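Local coordinates for cytochrome P450 (Picrophilus torridus, PDB 2RFB), which binds heme b and probably acts as a monooxygenase that inserts one atom of molecular oxygen into its substrate, at residues Ser96-Arg101 / Ser306-Asp311. Numbering follows the deposited sequence.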
loop_
_atom_site.group_PDB
_atom_site.type_symbol
_atom_site.label_atom_id
_atom_site.label_comp_id
_atom_site.label_asym_id
_atom_site.label_seq_id
_atom_site.Cartn_x
_atom_site.Cartn_y
_atom_site.Cartn_z
ATOM N N SER A 96 -0.237 -16.686 2.286
ATOM C CA SER A 96 -1.603 -16.762 2.743
ATOM C C SER A 96 -1.813 -16.941 4.263
ATOM O O SER A 96 -2.871 -16.610 4.781
ATOM C CB SER A 96 -2.366 -17.814 1.962
ATOM O OG SER A 96 -2.027 -19.027 2.515
ATOM N N GLU A 97 -0.806 -17.454 4.967
ATOM C CA GLU A 97 -0.936 -17.776 6.392
ATOM C C GLU A 97 -0.276 -16.742 7.293
ATOM O O GLU A 97 -0.502 -16.745 8.489
ATOM C CB GLU A 97 -0.377 -19.158 6.712
ATOM C CG GLU A 97 -1.087 -20.254 5.977
ATOM C CD GLU A 97 -2.615 -20.271 6.205
ATOM O OE1 GLU A 97 -3.042 -20.300 7.402
ATOM O OE2 GLU A 97 -3.377 -20.289 5.180
ATOM N N TYR A 98 0.546 -15.868 6.737
ATOM C CA TYR A 98 1.117 -14.851 7.563
ATOM C C TYR A 98 0.960 -13.499 6.894
ATOM O O TYR A 98 0.394 -12.596 7.440
ATOM C CB TYR A 98 2.598 -15.132 7.859
ATOM C CG TYR A 98 3.207 -14.010 8.717
ATOM C CD1 TYR A 98 3.085 -14.010 10.121
ATOM C CD2 TYR A 98 3.867 -12.942 8.117
ATOM C CE1 TYR A 98 3.635 -12.945 10.890
ATOM C CE2 TYR A 98 4.414 -11.940 8.849
ATOM C CZ TYR A 98 4.308 -11.938 10.223
ATOM O OH TYR A 98 4.860 -10.885 10.886
ATOM N N ALA A 99 1.468 -13.360 5.687
ATOM C CA ALA A 99 1.547 -12.034 5.073
ATOM C C ALA A 99 0.177 -11.396 4.682
ATOM O O ALA A 99 0.031 -10.189 4.786
ATOM C CB ALA A 99 2.570 -12.039 3.898
ATOM N N VAL A 100 -0.814 -12.187 4.264
ATOM C CA VAL A 100 -2.187 -11.679 4.024
ATOM C C VAL A 100 -2.939 -11.440 5.337
ATOM O O VAL A 100 -3.769 -10.549 5.430
ATOM C CB VAL A 100 -3.019 -12.675 3.142
ATOM C CG1 VAL A 100 -4.589 -12.602 3.389
ATOM C CG2 VAL A 100 -2.691 -12.524 1.683
ATOM N N ARG A 101 -2.688 -12.248 6.353
ATOM C CA ARG A 101 -3.565 -12.203 7.526
ATOM C C ARG A 101 -3.224 -11.059 8.472
ATOM O O ARG A 101 -4.086 -10.581 9.262
ATOM C CB ARG A 101 -3.550 -13.537 8.290
ATOM C CG ARG A 101 -4.025 -14.756 7.488
ATOM C CD ARG A 101 -4.858 -15.700 8.383
ATOM N NE ARG A 101 -4.208 -16.966 8.700
ATOM C CZ ARG A 101 -4.398 -17.680 9.824
ATOM N NH1 ARG A 101 -5.201 -17.256 10.801
ATOM N NH2 ARG A 101 -3.750 -18.823 9.983
ATOM N N SER A 306 8.310 -3.524 9.882
ATOM C CA SER A 306 9.393 -3.588 10.856
ATOM C C SER A 306 9.205 -4.743 11.875
ATOM O O SER A 306 10.178 -5.445 12.253
ATOM C CB SER A 306 9.478 -2.276 11.583
ATOM O OG SER A 306 10.189 -2.463 12.774
ATOM N N ILE A 307 7.963 -4.951 12.324
ATOM C CA ILE A 307 7.732 -5.998 13.302
ATOM C C ILE A 307 7.777 -7.331 12.545
ATOM O O ILE A 307 8.306 -8.319 13.079
ATOM C CB ILE A 307 6.376 -5.766 14.049
ATOM C CG1 ILE A 307 6.504 -4.712 15.135
ATOM C CG2 ILE A 307 5.749 -7.056 14.575
ATOM C CD1 ILE A 307 5.188 -3.884 15.301
ATOM N N ALA A 308 7.220 -7.351 11.321
ATOM C CA ALA A 308 7.227 -8.572 10.498
ATOM C C ALA A 308 8.645 -9.056 10.261
ATOM O O ALA A 308 8.956 -10.207 10.495
ATOM C CB ALA A 308 6.492 -8.366 9.153
ATOM N N LEU A 309 9.513 -8.154 9.817
ATOM C CA LEU A 309 10.943 -8.460 9.722
ATOM C C LEU A 309 11.501 -9.005 11.031
ATOM O O LEU A 309 12.065 -10.108 11.068
ATOM C CB LEU A 309 11.716 -7.209 9.340
ATOM C CG LEU A 309 13.193 -7.391 9.002
ATOM C CD1 LEU A 309 13.426 -8.202 7.661
ATOM C CD2 LEU A 309 13.736 -5.987 8.900
ATOM N N ASN A 310 11.337 -8.275 12.113
ATOM C CA ASN A 310 11.859 -8.797 13.330
ATOM C C ASN A 310 11.355 -10.229 13.651
ATOM O O ASN A 310 12.145 -11.151 13.954
ATOM C CB ASN A 310 11.588 -7.847 14.489
ATOM C CG ASN A 310 12.433 -8.161 15.675
ATOM O OD1 ASN A 310 12.034 -7.943 16.801
ATOM N ND2 ASN A 310 13.605 -8.703 15.433
ATOM N N ASP A 311 10.049 -10.414 13.585
ATOM C CA ASP A 311 9.486 -11.717 13.852
ATOM C C ASP A 311 9.946 -12.795 12.880
ATOM O O ASP A 311 10.167 -13.942 13.304
ATOM C CB ASP A 311 7.962 -11.650 13.830
ATOM C CG ASP A 311 7.397 -11.067 15.101
ATOM O OD1 ASP A 311 8.170 -10.827 16.074
ATOM O OD2 ASP A 311 6.168 -10.873 15.124
#
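Tyr98 reaches from the short helix 94-99 to helix 298-315 and sets its hydroxyl and one ring edge against Ala308. With CG anti to the backbone N (chi1 178°), the ring is carried out toward the helix. Van der Waals contact does the joining: Tyr98 OH lies 3.3 Å from Ala308 CA, and the methyl CB of Ala308 sits at the ring edge, near its plane, 4.1 Å from Tyr98 CE2. One turn further along, Asp311 adds a looser touch, its CB 4.3 Å from Tyr98 OH.

The polar bonds run elsewhere. The hydroxyl of the buried Tyr98 is hydrogen-bonded to Ser82 OG of helix 75-86, which ties the phenol to a third helix. Within 96-101, Arg101 NH2 forms a salt bridge with Glu97 OE1 at 3.1 Å, meeting the anti side of the carboxylate 30° out of its plane.

Leu85 also packs on Tyr98, and Ile197 of helix 175-206 on Ala308, whose side chain is about 11 Å from the heme. The contact joins helices 94-99 and 298-315, with helices 75-86 and 175-206 packed around them, in the helical core of the cytochrome P450 fold, where the helix after the heme-ligating cysteine loop packs on the long helix 175-206.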